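Local coordinates for BH0236 protein (Bacillus halodurans, PDB 5T7A) that probably binds beta-1,3-glucan as a family 56 carbohydrate-binding module, helping its parent enzyme to recognise and hydrolyse that polysaccharide, at residues A[30-35]-A[100-105]; A[50-55]-A[80-85]; A[58-63]-A[74-79]; A[95-100]-A[113-118]. All blocks are in the same frame, centred on the assembly; numbering follows the deposited sequence. Where two conformers were deposited one is given.

All four contacts are partly buried. Three pair neighbouring antiparallel strands: contact 2 joins 46-53 to 82-88, contact 3 the hairpin 60-66/72-79, and contact 4 the hairpin 95-103/108-117. In contact 1 side chains alone bridge the gap, around a carboxylate with two protein donors. It shares Phe100 and strand 95-103 with contact 4, which buries the most surface, 599 Å², largely aromatic. Contacts 2 and 3, with centres about 8 Å apart, each have a mainly apolar inner face and an outer face carrying salt bridges, though Phe50 shares the outer one. Phe51, Trp83, Val60, Val62, Met76, Tyr98 and Phe114 are buried, whereas Arg75 and Trp113 are exposed. Phe51 of contact 2 packs on Phe100, joining these interiors.

Contact 1 (A[30-35]-A[100-105]); sequences HTHPDY and FTYEKL. With EDO (1,2-ethanediol), chain C.
Asp34 and Lys104 make the nearest backbone approach, yet their CA atoms stay 8.4 Å apart, so side chains alone close the gap between the type I turn His32-Tyr35 and the end of strand 95-103. Asp34 is the hub. Its OD2 accepts the hydroxyl of Tyr102 (OH to OD2 2.6 Å) through the anti lone pair, with the carboxylate and ring planes 81° apart. In the conformer given, Lys104 leaves its backbone extended, then bends at chi3 and chi4 and carries NZ to the syn side of Asp34 OD1, a salt bridge of 2.8 Å tilted 24° from the carboxylate plane. A 1,2-ethanediol, probably from the crystallisation liquor, uses O1 to bond both Asp34 OD2 and that Lys104 NZ. Within the turn the backbone N of Asp34 donates to His32 ND1 at 3.0 Å in a nearly straight bond, tying the acid's own main chain to the imidazole beside it. Deeper in, the edge of Tyr35 points toward the face of Tyr102 in an offset edge-to-face pair, centroids 5.6 Å apart and planes at 68°. Both tyrosines also meet Phe51 of strand 46-53, and the backbone of Asp34 bonds Thr54. The contact thus spans from the connection between strands 28-32 and 35-40 to strand 95-103, whose Tyr102 is paired through its backbone with Tyr109 of strand 108-117.

Contact 2 (A[50-55]-A[80-85]); sequences FFAPTT and NGEWER
Phe51 and Trp83 face each other as an antiparallel hydrogen-bonded pair, and their side chains leave the backbone by different torsions. Phe51 sets CG opposite its backbone N (chi1 -174°), while Trp83 swings CG opposite its carbonyl carbon (chi1 -61°); the closest side-chain approach of the pair is Phe51 CB to Trp83 CB, 4.4 Å. The indole instead turns its edge to the neighbouring strand: Phe51 O lies in the ring plane, 3.7 Å from Trp83 CD1, and Pro53 CD reaches the same CD1 at 3.9 Å, the proline crossing the indole at about a right angle. On the face bearing Phe50 and Glu84, the phenyl of Phe50 leads away from the partner strand and packs on Thr36 and Arg40. Glu82, in the conformer given, extends beyond CG alongside Ala52 CB, and its OE1 has a salt bridge with Arg40. Where the strands end, a water donates to both Pro53 O and Gly81 O, each at 2.9 Å. Phe51 and Trp83 thus gather on one side with Met76 and Val60, while Phe50 shares the other with the glutamates. There Glu82 and Glu84 both meet Arg40, and Glu84 also Arg79; these cations probably balance the neighbouring acids.

Contact 3 (A[58-63]-A[74-79]); sequences RYVDVH and YRMTER. With EDO (1,2-ethanediol), chain D.
Two bends in Arg75, at chi2 (67°) and chi3 (57°), fold its chain back toward Asp61, whose CG stands opposite its own carbonyl carbon. The result is a salt bridge from Arg75 NE to Asp61 OD1 at 2.7 Å. OD1 is met on the syn side and lies in the guanidinium plane, and the carboxylate and guanidinium planes are 15° apart, nearly coplanar. A water extends the link, donating to Asp61 OD2 at 2.6 Å and accepting from Arg75 NH2 at 2.8 Å. Tyr59 CB sits over the centre of one guanidinium face, 3.6 Å above the plane, and covers the fork from that side. The Tyr59 hydroxyl itself bonds Gln108. On the other face of the hairpin Met76 stands across Val60 and Val62: its SD is 3.6 Å from Val60 CG1, and its CG approaches Val62 CG1 at 3.8 Å, the methionine crossing Val62 at about a right angle. Val62 and Tyr74 exchange two backbone bonds, and Met76 N gives a third to Val60 O at 3.0 Å, although Met76 interrupts strand 72-79 between its two runs. Val60 and Met76 both reach Phe51 and Trp83. The hairpin is therefore two-sided: valines and methionine pack inward, while on the outer side an in-plane NE bond, a water and a covered face probably limit the rotation of Arg75, whose positive charge would help to keep Asp61 ionised.

Contact 4 (A[95-100]-A[113-118]); sequences VLEYSF and WFTYSR. With EDO (1,2-ethanediol), chain E.
Phe114 lays its CB over the face of the Tyr98 ring, 3.7 Å from the centroid and 19° off the normal, a CH-pi contact at the apolar centre of this hairpin. Tyr98 takes the cramped first torsion, CG lying between backbone N and carbonyl carbon (chi1 58°), and this tips its ring under the facing strand rather than straight out. The two rings themselves stay oblique, with planes at 39°. Beside them Phe100 CE2 touches Phe114 CD2 at 4.2 Å, crossing at about a right angle, and Tyr116 CB meets the edge of Tyr98 at CE1, 4.1 Å away. His30 stacks on Phe114 from strand 28-32. Further out, Leu96 with Tyr116 and Tyr98 with Phe114 each exchange a pair of backbone bonds, and a water accepts from Tyr98 OH and donates to Thr115 O, satisfying the hydroxyl at the rim of the core.

The opposite face carries Trp113. Its indole lies across strand 95-100: Ser99, in the conformer given, holds CB over the six-membered ring, and the Trp113 edge atom CE3 comes to 3.4 Å from Tyr98 N. A 1,2-ethanediol, probably from the crystallisation liquor, covers the other indole face, and its O2 donates a hydrogen bond to Glu97 OE2 (2.8 Å); Lys65 also bonds this diol and makes a cation-pi contact with Trp113. A diol resting on an exposed tryptophan between an acid and a lysine resembles the aromatic platforms of carbohydrate-binding modules, though sugar binding here is an inference. The strand pairing itself is an antiparallel beta hairpin at the border of the all-beta fold.

Contact 1 (A[30-35]-A[100-105])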
# COMPACT_ATOMS: atom_id res chain seq x y z
N HIS A 30 -1.57 -4.73 8.30
CA HIS A 30 -1.88 -3.74 9.29
C HIS A 30 -3.39 -3.56 9.27
O HIS A 30 -3.96 -3.51 8.20
CB HIS A 30 -1.21 -2.45 8.94
CG HIS A 30 0.28 -2.59 8.82
ND1 HIS A 30 1.13 -2.64 9.93
CD2 HIS A 30 1.06 -2.78 7.74
CE1 HIS A 30 2.37 -2.75 9.49
NE2 HIS A 30 2.35 -2.85 8.17
N THR A 31 -4.02 -3.37 10.46
CA THR A 31 -5.44 -3.31 10.48
C THR A 31 -5.90 -2.08 11.26
O THR A 31 -5.35 -1.77 12.35
CB THR A 31 -6.07 -4.56 11.11
OG1 THR A 31 -5.39 -4.90 12.35
CG2 THR A 31 -5.97 -5.69 10.16
N HIS A 32 -6.98 -1.52 10.75
CA HIS A 32 -7.67 -0.36 11.31
C HIS A 32 -9.13 -0.58 10.98
O HIS A 32 -9.46 -1.22 9.97
CB HIS A 32 -7.21 0.96 10.68
CG HIS A 32 -7.94 2.16 11.19
ND1 HIS A 32 -9.11 2.64 10.62
CD2 HIS A 32 -7.67 2.99 12.21
CE1 HIS A 32 -9.53 3.69 11.28
NE2 HIS A 32 -8.68 3.91 12.27
N PRO A 33 -10.08 -0.07 11.79
CA PRO A 33 -11.46 -0.33 11.38
C PRO A 33 -11.85 -0.03 9.91
O PRO A 33 -12.70 -0.72 9.34
CB PRO A 33 -12.26 0.56 12.36
CG PRO A 33 -11.46 0.45 13.54
CD PRO A 33 -10.07 0.58 13.09
N ASP A 34 -11.21 0.95 9.27
CA ASP A 34 -11.42 1.22 7.87
C ASP A 34 -10.72 0.36 6.87
O ASP A 34 -11.07 0.42 5.72
CB ASP A 34 -10.99 2.66 7.59
CG ASP A 34 -11.91 3.70 8.17
OD1 ASP A 34 -12.99 3.36 8.64
OD2 ASP A 34 -11.58 4.91 8.09
N TYR A 35 -9.76 -0.49 7.24
CA TYR A 35 -8.96 -1.23 6.23
C TYR A 35 -8.06 -2.31 6.83
O TYR A 35 -7.54 -2.21 7.97
CB TYR A 35 -8.05 -0.25 5.45
CG TYR A 35 -7.05 0.51 6.26
CD1 TYR A 35 -5.85 -0.02 6.62
CD2 TYR A 35 -7.35 1.79 6.73
CE1 TYR A 35 -4.91 0.67 7.41
CE2 TYR A 35 -6.45 2.48 7.55
CZ TYR A 35 -5.26 1.89 7.90
OH TYR A 35 -4.33 2.54 8.70
N PHE A 100 -1.25 5.58 2.83
CA PHE A 100 -2.38 5.66 1.93
C PHE A 100 -3.21 6.89 2.13
O PHE A 100 -3.36 7.37 3.26
CB PHE A 100 -3.30 4.43 2.13
CG PHE A 100 -2.57 3.11 2.01
CD1 PHE A 100 -2.41 2.50 0.79
CD2 PHE A 100 -2.03 2.51 3.15
CE1 PHE A 100 -1.73 1.26 0.70
CE2 PHE A 100 -1.38 1.34 3.05
CZ PHE A 100 -1.20 0.69 1.84
N THR A 101 -3.86 7.30 1.04
CA THR A 101 -4.94 8.26 1.14
C THR A 101 -6.14 7.54 0.51
O THR A 101 -6.08 7.20 -0.67
CB THR A 101 -4.59 9.60 0.44
OG1 THR A 101 -3.50 10.23 1.10
CG2 THR A 101 -5.80 10.53 0.45
N TYR A 102 -7.20 7.37 1.30
CA TYR A 102 -8.36 6.63 0.86
C TYR A 102 -9.63 7.41 1.04
O TYR A 102 -9.81 8.13 1.98
CB TYR A 102 -8.50 5.31 1.62
CG TYR A 102 -8.64 5.40 3.08
CD1 TYR A 102 -7.54 5.53 3.92
CD2 TYR A 102 -9.92 5.25 3.67
CE1 TYR A 102 -7.73 5.57 5.30
CE2 TYR A 102 -10.09 5.29 5.03
CZ TYR A 102 -9.00 5.42 5.87
OH TYR A 102 -9.15 5.47 7.22
N GLU A 103 -10.51 7.24 0.08
CA GLU A 103 -11.82 7.89 0.15
C GLU A 103 -12.76 6.97 0.97
O GLU A 103 -12.68 5.71 0.91
CB GLU A 103 -12.33 8.06 -1.24
CG GLU A 103 -13.60 8.88 -1.37
CD GLU A 103 -14.86 8.07 -1.29
OE1 GLU A 103 -14.86 6.82 -1.34
OE2 GLU A 103 -15.94 8.73 -1.17
N LYS A 104 -13.66 7.56 1.73
CA LYS A 104 -14.68 6.77 2.43
C LYS A 104 -15.92 7.65 2.60
O LYS A 104 -15.92 8.55 3.39
CB LYS A 104 -14.19 6.32 3.82
CG LYS A 104 -15.22 5.49 4.62
CD LYS A 104 -14.70 4.88 5.91
CE LYS A 104 -14.61 5.95 7.00
NZ LYS A 104 -14.87 5.44 8.37
N LEU A 105 -16.96 7.36 1.83
CA LEU A 105 -18.29 8.04 2.05
C LEU A 105 -18.19 9.58 1.86
O LEU A 105 -18.92 10.33 2.50
CB LEU A 105 -18.87 7.69 3.42
CG LEU A 105 -19.12 6.19 3.57
CD1 LEU A 105 -19.54 5.88 5.00
CD2 LEU A 105 -20.08 5.61 2.55
C1 EDO C . -12.16 7.99 9.15
O1 EDO C . -12.40 6.65 9.72
C2 EDO C . -11.99 8.92 10.32
O2 EDO C . -13.23 9.12 10.93

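Contact 2 (A[50-55]-A[80-85])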
# COMPACT_ATOMS: atom_id res chain seq x y z
N PHE A 50 -1.12 -3.77 -0.83
CA PHE A 50 -2.57 -3.92 -0.95
C PHE A 50 -3.25 -3.08 0.10
O PHE A 50 -2.74 -2.84 1.17
CB PHE A 50 -3.04 -5.35 -0.85
CG PHE A 50 -2.99 -5.93 0.55
CD1 PHE A 50 -1.80 -6.45 1.05
CD2 PHE A 50 -4.11 -5.94 1.37
CE1 PHE A 50 -1.76 -7.02 2.32
CE2 PHE A 50 -4.08 -6.47 2.67
CZ PHE A 50 -2.91 -7.03 3.14
N PHE A 51 -4.47 -2.71 -0.22
CA PHE A 51 -5.36 -1.91 0.67
C PHE A 51 -6.79 -2.41 0.47
O PHE A 51 -7.34 -2.35 -0.64
CB PHE A 51 -5.23 -0.43 0.33
CG PHE A 51 -5.98 0.50 1.28
CD1 PHE A 51 -5.33 1.03 2.38
CD2 PHE A 51 -7.33 0.79 1.08
CE1 PHE A 51 -5.98 1.86 3.29
CE2 PHE A 51 -7.96 1.60 1.95
CZ PHE A 51 -7.32 2.11 3.05
N ALA A 52 -7.37 -2.99 1.50
CA ALA A 52 -8.67 -3.67 1.43
C ALA A 52 -9.60 -2.97 2.41
O ALA A 52 -9.67 -3.31 3.61
CB ALA A 52 -8.50 -5.16 1.77
N PRO A 53 -10.35 -1.97 1.93
CA PRO A 53 -11.15 -1.19 2.85
C PRO A 53 -12.41 -1.92 3.25
O PRO A 53 -12.93 -2.75 2.52
CB PRO A 53 -11.46 0.09 2.07
CG PRO A 53 -11.55 -0.45 0.65
CD PRO A 53 -10.42 -1.45 0.55
N THR A 54 -12.89 -1.65 4.44
CA THR A 54 -14.15 -2.21 4.94
C THR A 54 -15.37 -1.60 4.37
O THR A 54 -16.43 -2.21 4.36
CB THR A 54 -14.19 -2.15 6.48
OG1 THR A 54 -13.88 -0.82 6.91
CG2 THR A 54 -13.20 -3.14 7.06
N THR A 55 -15.27 -0.36 3.92
CA THR A 55 -16.30 0.30 3.15
C THR A 55 -15.71 0.57 1.77
O THR A 55 -14.57 0.96 1.67
CB THR A 55 -16.70 1.60 3.84
OG1 THR A 55 -17.33 1.34 5.08
CG2 THR A 55 -17.71 2.39 2.92
N ASN A 80 -11.85 -6.20 -7.43
CA ASN A 80 -12.76 -6.89 -6.50
C ASN A 80 -12.83 -6.29 -5.15
O ASN A 80 -12.81 -6.99 -4.13
CB ASN A 80 -12.38 -8.34 -6.37
CG ASN A 80 -12.54 -9.08 -7.67
OD1 ASN A 80 -13.44 -8.74 -8.49
ND2 ASN A 80 -11.67 -10.07 -7.90
N GLY A 81 -12.89 -4.98 -5.14
CA GLY A 81 -13.08 -4.27 -3.87
C GLY A 81 -11.80 -4.01 -3.06
O GLY A 81 -11.89 -3.41 -1.96
N GLU A 82 -10.66 -4.44 -3.60
CA GLU A 82 -9.33 -4.24 -3.01
C GLU A 82 -8.62 -3.29 -3.91
O GLU A 82 -9.12 -3.02 -5.01
CB GLU A 82 -8.54 -5.54 -2.95
CG GLU A 82 -9.11 -6.61 -2.05
CD GLU A 82 -8.12 -7.71 -1.84
OE1 GLU A 82 -7.64 -7.85 -0.72
OE2 GLU A 82 -7.72 -8.40 -2.80
N TRP A 83 -7.47 -2.78 -3.47
CA TRP A 83 -6.65 -1.82 -4.24
C TRP A 83 -5.20 -2.29 -4.14
O TRP A 83 -4.70 -2.69 -3.08
CB TRP A 83 -6.81 -0.44 -3.73
CG TRP A 83 -8.19 0.08 -3.80
CD1 TRP A 83 -9.26 -0.24 -2.99
CD2 TRP A 83 -8.71 0.97 -4.79
NE1 TRP A 83 -10.37 0.42 -3.41
CE2 TRP A 83 -10.07 1.12 -4.54
CE3 TRP A 83 -8.14 1.63 -5.87
CZ2 TRP A 83 -10.86 1.96 -5.31
CZ3 TRP A 83 -8.98 2.45 -6.64
CH2 TRP A 83 -10.31 2.58 -6.33
N GLU A 84 -4.49 -2.24 -5.26
CA GLU A 84 -3.13 -2.81 -5.34
C GLU A 84 -2.17 -1.89 -6.04
O GLU A 84 -2.57 -1.13 -6.95
CB GLU A 84 -3.14 -4.10 -6.14
CG GLU A 84 -3.93 -5.16 -5.43
CD GLU A 84 -4.05 -6.48 -6.20
OE1 GLU A 84 -4.33 -6.44 -7.45
OE2 GLU A 84 -3.97 -7.55 -5.52
N ARG A 85 -0.91 -1.98 -5.63
CA ARG A 85 0.21 -1.38 -6.36
C ARG A 85 1.38 -2.38 -6.28
O ARG A 85 1.88 -2.67 -5.21
CB ARG A 85 0.59 -0.03 -5.81
CG ARG A 85 1.85 0.55 -6.41
CD ARG A 85 1.64 1.12 -7.76
NE ARG A 85 2.95 1.47 -8.34
CZ ARG A 85 3.03 1.94 -9.57
NH1 ARG A 85 1.92 2.16 -10.26
NH2 ARG A 85 4.24 2.20 -10.08
O HOH W 1 -11.80 -4.62 0.67

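Contact 3 (A[58-63]-A[74-79])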
# COMPACT_ATOMS: atom_id res chain seq x y z
N ARG A 58 -14.05 5.17 -3.42
CA ARG A 58 -14.09 5.66 -4.80
C ARG A 58 -12.67 5.62 -5.40
O ARG A 58 -12.49 5.41 -6.62
CB ARG A 58 -14.65 7.04 -4.85
CG ARG A 58 -16.15 7.12 -4.58
CD ARG A 58 -16.65 8.55 -4.84
NE ARG A 58 -16.29 9.49 -3.79
CZ ARG A 58 -15.72 10.66 -4.01
NH1 ARG A 58 -15.37 11.04 -5.26
NH2 ARG A 58 -15.46 11.42 -3.01
N TYR A 59 -11.67 5.77 -4.55
CA TYR A 59 -10.27 5.77 -4.96
C TYR A 59 -9.38 5.56 -3.75
O TYR A 59 -9.78 5.87 -2.61
CB TYR A 59 -9.87 7.10 -5.61
CG TYR A 59 -10.05 8.34 -4.78
CD1 TYR A 59 -9.07 8.79 -3.93
CD2 TYR A 59 -11.23 9.06 -4.81
CE1 TYR A 59 -9.26 9.92 -3.14
CE2 TYR A 59 -11.41 10.23 -4.05
CZ TYR A 59 -10.44 10.65 -3.22
OH TYR A 59 -10.63 11.77 -2.42
N VAL A 60 -8.20 5.02 -4.03
CA VAL A 60 -7.13 4.96 -2.98
C VAL A 60 -5.81 5.27 -3.68
O VAL A 60 -5.52 4.71 -4.71
CB VAL A 60 -7.04 3.54 -2.38
CG1 VAL A 60 -5.99 3.53 -1.32
CG2 VAL A 60 -8.37 3.14 -1.79
N ASP A 61 -5.06 6.22 -3.11
CA ASP A 61 -3.68 6.52 -3.51
C ASP A 61 -2.70 5.91 -2.51
O ASP A 61 -3.00 5.82 -1.31
CB ASP A 61 -3.43 7.99 -3.53
CG ASP A 61 -4.27 8.72 -4.58
OD1 ASP A 61 -4.68 8.11 -5.56
OD2 ASP A 61 -4.53 9.94 -4.38
N VAL A 62 -1.55 5.48 -3.03
CA VAL A 62 -0.45 5.08 -2.20
C VAL A 62 0.71 6.02 -2.35
O VAL A 62 0.96 6.53 -3.46
CB VAL A 62 -0.05 3.61 -2.48
CG1 VAL A 62 0.46 3.39 -3.90
CG2 VAL A 62 0.95 3.12 -1.46
N HIS A 63 1.37 6.28 -1.24
CA HIS A 63 2.57 7.18 -1.14
C HIS A 63 3.70 6.25 -0.72
O HIS A 63 3.52 5.47 0.23
CB HIS A 63 2.35 8.24 -0.07
CG HIS A 63 1.00 8.88 -0.15
ND1 HIS A 63 0.60 9.65 -1.24
CD2 HIS A 63 -0.08 8.78 0.64
CE1 HIS A 63 -0.66 10.01 -1.08
NE2 HIS A 63 -1.10 9.51 0.05
N TYR A 74 0.93 7.23 -6.26
CA TYR A 74 0.28 6.50 -7.32
C TYR A 74 -1.18 6.25 -6.95
O TYR A 74 -1.50 5.98 -5.79
CB TYR A 74 0.90 5.15 -7.60
CG TYR A 74 2.36 5.15 -7.93
CD1 TYR A 74 2.81 5.44 -9.22
CD2 TYR A 74 3.33 4.94 -6.96
CE1 TYR A 74 4.16 5.46 -9.52
CE2 TYR A 74 4.67 4.90 -7.26
CZ TYR A 74 5.11 5.15 -8.56
OH TYR A 74 6.46 5.21 -8.87
N ARG A 75 -2.06 6.35 -7.94
CA ARG A 75 -3.41 5.82 -7.81
C ARG A 75 -3.31 4.33 -7.88
O ARG A 75 -2.78 3.78 -8.88
CB ARG A 75 -4.33 6.44 -8.89
CG ARG A 75 -5.74 5.87 -8.92
CD ARG A 75 -6.54 6.22 -7.69
NE ARG A 75 -6.66 7.65 -7.41
CZ ARG A 75 -7.49 8.48 -8.06
NH1 ARG A 75 -8.31 8.02 -8.96
NH2 ARG A 75 -7.51 9.74 -7.76
N MET A 76 -3.82 3.63 -6.87
CA MET A 76 -3.83 2.20 -6.84
C MET A 76 -4.84 1.69 -7.86
O MET A 76 -5.76 2.42 -8.29
CB MET A 76 -4.10 1.71 -5.40
CG MET A 76 -3.08 2.25 -4.40
SD MET A 76 -3.34 1.49 -2.74
CE MET A 76 -2.47 -0.04 -2.89
N THR A 77 -4.68 0.43 -8.20
CA THR A 77 -5.59 -0.29 -9.09
C THR A 77 -6.61 -1.06 -8.33
O THR A 77 -6.26 -1.85 -7.46
CB THR A 77 -4.82 -1.21 -10.00
OG1 THR A 77 -3.86 -0.42 -10.74
CG2 THR A 77 -5.82 -1.87 -11.00
N GLU A 78 -7.88 -0.89 -8.66
CA GLU A 78 -8.97 -1.58 -7.99
C GLU A 78 -9.20 -2.94 -8.59
O GLU A 78 -9.27 -3.07 -9.80
CB GLU A 78 -10.27 -0.78 -8.08
CG GLU A 78 -11.41 -1.21 -7.15
CD GLU A 78 -12.35 -2.26 -7.73
OE1 GLU A 78 -12.30 -2.54 -8.96
OE2 GLU A 78 -13.16 -2.81 -6.95
N ARG A 79 -9.39 -3.94 -7.74
CA ARG A 79 -9.74 -5.24 -8.21
C ARG A 79 -10.59 -5.91 -7.12
O ARG A 79 -10.10 -6.13 -6.03
CB ARG A 79 -8.47 -6.06 -8.45
CG ARG A 79 -8.66 -7.45 -9.05
CD ARG A 79 -7.36 -8.15 -9.45
NE ARG A 79 -6.42 -8.39 -8.32
CZ ARG A 79 -6.49 -9.40 -7.43
NH1 ARG A 79 -7.45 -10.34 -7.50
NH2 ARG A 79 -5.58 -9.49 -6.47
C1 EDO D . -13.00 13.73 -3.12
O1 EDO D . -14.40 14.15 -3.03
C2 EDO D . -12.81 12.77 -2.01
O2 EDO D . -12.54 13.41 -0.89
O HOH W 2 -6.24 11.30 -5.75

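Contact 4 (A[95-100]-A[113-118])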
# COMPACT_ATOMS: atom_id res chain seq x y z
N VAL A 95 14.32 -1.17 2.10
CA VAL A 95 13.24 -0.73 3.00
C VAL A 95 12.16 0.04 2.19
O VAL A 95 12.41 1.08 1.57
CB VAL A 95 13.74 0.07 4.22
CG1 VAL A 95 12.62 0.71 4.97
CG2 VAL A 95 14.55 -0.80 5.15
N LEU A 96 10.93 -0.46 2.23
CA LEU A 96 9.80 0.20 1.56
C LEU A 96 8.92 0.79 2.66
O LEU A 96 8.45 0.11 3.55
CB LEU A 96 9.03 -0.84 0.73
CG LEU A 96 7.68 -0.37 0.18
CD1 LEU A 96 7.89 0.64 -0.92
CD2 LEU A 96 6.98 -1.60 -0.37
N GLU A 97 8.71 2.11 2.56
CA GLU A 97 7.78 2.79 3.46
C GLU A 97 6.59 3.23 2.62
O GLU A 97 6.75 3.68 1.49
CB GLU A 97 8.45 3.96 4.18
CG GLU A 97 9.34 3.45 5.35
CD GLU A 97 10.06 4.59 5.99
OE1 GLU A 97 11.01 5.08 5.34
OE2 GLU A 97 9.66 4.97 7.12
N TYR A 98 5.38 3.14 3.18
CA TYR A 98 4.19 3.34 2.39
C TYR A 98 3.07 3.81 3.27
O TYR A 98 2.97 3.47 4.45
CB TYR A 98 3.77 2.07 1.65
CG TYR A 98 3.51 0.87 2.52
CD1 TYR A 98 4.57 0.08 2.99
CD2 TYR A 98 2.23 0.46 2.83
CE1 TYR A 98 4.35 -1.01 3.78
CE2 TYR A 98 1.99 -0.62 3.60
CZ TYR A 98 3.01 -1.37 4.08
OH TYR A 98 2.74 -2.47 4.87
N SER A 99 2.27 4.72 2.71
CA SER A 99 1.07 5.25 3.39
C SER A 99 -0.02 5.38 2.36
O SER A 99 0.25 5.23 1.16
CB SER A 99 1.34 6.58 4.01
OG SER A 99 1.83 7.50 3.04
N PHE A 100 -1.25 5.58 2.83
CA PHE A 100 -2.38 5.66 1.93
C PHE A 100 -3.21 6.89 2.13
O PHE A 100 -3.36 7.37 3.26
CB PHE A 100 -3.30 4.43 2.13
CG PHE A 100 -2.57 3.11 2.01
CD1 PHE A 100 -2.41 2.50 0.79
CD2 PHE A 100 -2.03 2.51 3.15
CE1 PHE A 100 -1.73 1.26 0.70
CE2 PHE A 100 -1.38 1.34 3.05
CZ PHE A 100 -1.20 0.69 1.84
N TRP A 113 2.80 6.27 8.00
CA TRP A 113 3.73 5.53 7.21
C TRP A 113 3.99 4.19 7.84
O TRP A 113 4.40 4.09 9.02
CB TRP A 113 5.05 6.27 7.10
CG TRP A 113 4.98 7.46 6.25
CD1 TRP A 113 4.80 8.78 6.66
CD2 TRP A 113 5.14 7.49 4.84
NE1 TRP A 113 4.78 9.61 5.56
CE2 TRP A 113 5.01 8.84 4.43
CE3 TRP A 113 5.37 6.52 3.87
CZ2 TRP A 113 5.13 9.22 3.10
CZ3 TRP A 113 5.49 6.90 2.58
CH2 TRP A 113 5.36 8.23 2.20
N PHE A 114 3.78 3.12 7.08
CA PHE A 114 4.14 1.77 7.41
C PHE A 114 5.49 1.43 6.81
O PHE A 114 5.94 2.10 5.89
CB PHE A 114 3.08 0.77 6.89
CG PHE A 114 1.71 1.08 7.41
CD1 PHE A 114 1.35 0.72 8.71
CD2 PHE A 114 0.79 1.70 6.61
CE1 PHE A 114 0.10 1.05 9.21
CE2 PHE A 114 -0.48 2.01 7.09
CZ PHE A 114 -0.83 1.65 8.37
N THR A 115 6.13 0.38 7.34
CA THR A 115 7.47 -0.03 6.86
C THR A 115 7.51 -1.52 6.58
O THR A 115 6.86 -2.29 7.33
CB THR A 115 8.64 0.43 7.82
OG1 THR A 115 9.89 0.21 7.17
CG2 THR A 115 8.54 -0.24 9.08
N TYR A 116 8.20 -1.87 5.50
CA TYR A 116 8.43 -3.24 5.10
C TYR A 116 9.89 -3.42 4.74
O TYR A 116 10.44 -2.61 3.99
CB TYR A 116 7.56 -3.59 3.87
CG TYR A 116 7.90 -4.90 3.23
CD1 TYR A 116 7.50 -6.08 3.85
CD2 TYR A 116 8.54 -4.97 2.00
CE1 TYR A 116 7.86 -7.29 3.30
CE2 TYR A 116 8.90 -6.19 1.44
CZ TYR A 116 8.58 -7.34 2.10
OH TYR A 116 8.97 -8.52 1.46
N SER A 117 10.59 -4.43 5.27
CA SER A 117 11.95 -4.73 4.78
C SER A 117 11.93 -5.99 3.95
O SER A 117 11.45 -7.04 4.41
CB SER A 117 13.00 -4.86 5.92
OG SER A 117 14.36 -5.05 5.47
N ARG A 118 12.42 -5.88 2.74
CA ARG A 118 12.48 -7.00 1.77
C ARG A 118 13.55 -8.01 2.14
O ARG A 118 14.60 -7.63 2.65
CB ARG A 118 12.82 -6.50 0.40
CG ARG A 118 12.78 -7.53 -0.70
CD ARG A 118 11.40 -8.15 -0.89
NE ARG A 118 11.42 -9.30 -1.80
CZ ARG A 118 11.79 -10.51 -1.42
NH1 ARG A 118 12.18 -10.75 -0.18
NH2 ARG A 118 11.78 -11.49 -2.31
OXT ARG A 118 13.38 -9.20 1.88
C1 EDO E . 8.72 8.20 5.37
O1 EDO E . 9.62 9.23 5.00
C2 EDO E . 8.31 8.50 6.77
O2 EDO E . 8.90 7.58 7.68
O HOH W 3 7.55 3.89 8.57
O HOH W 4 4.65 -3.56 6.43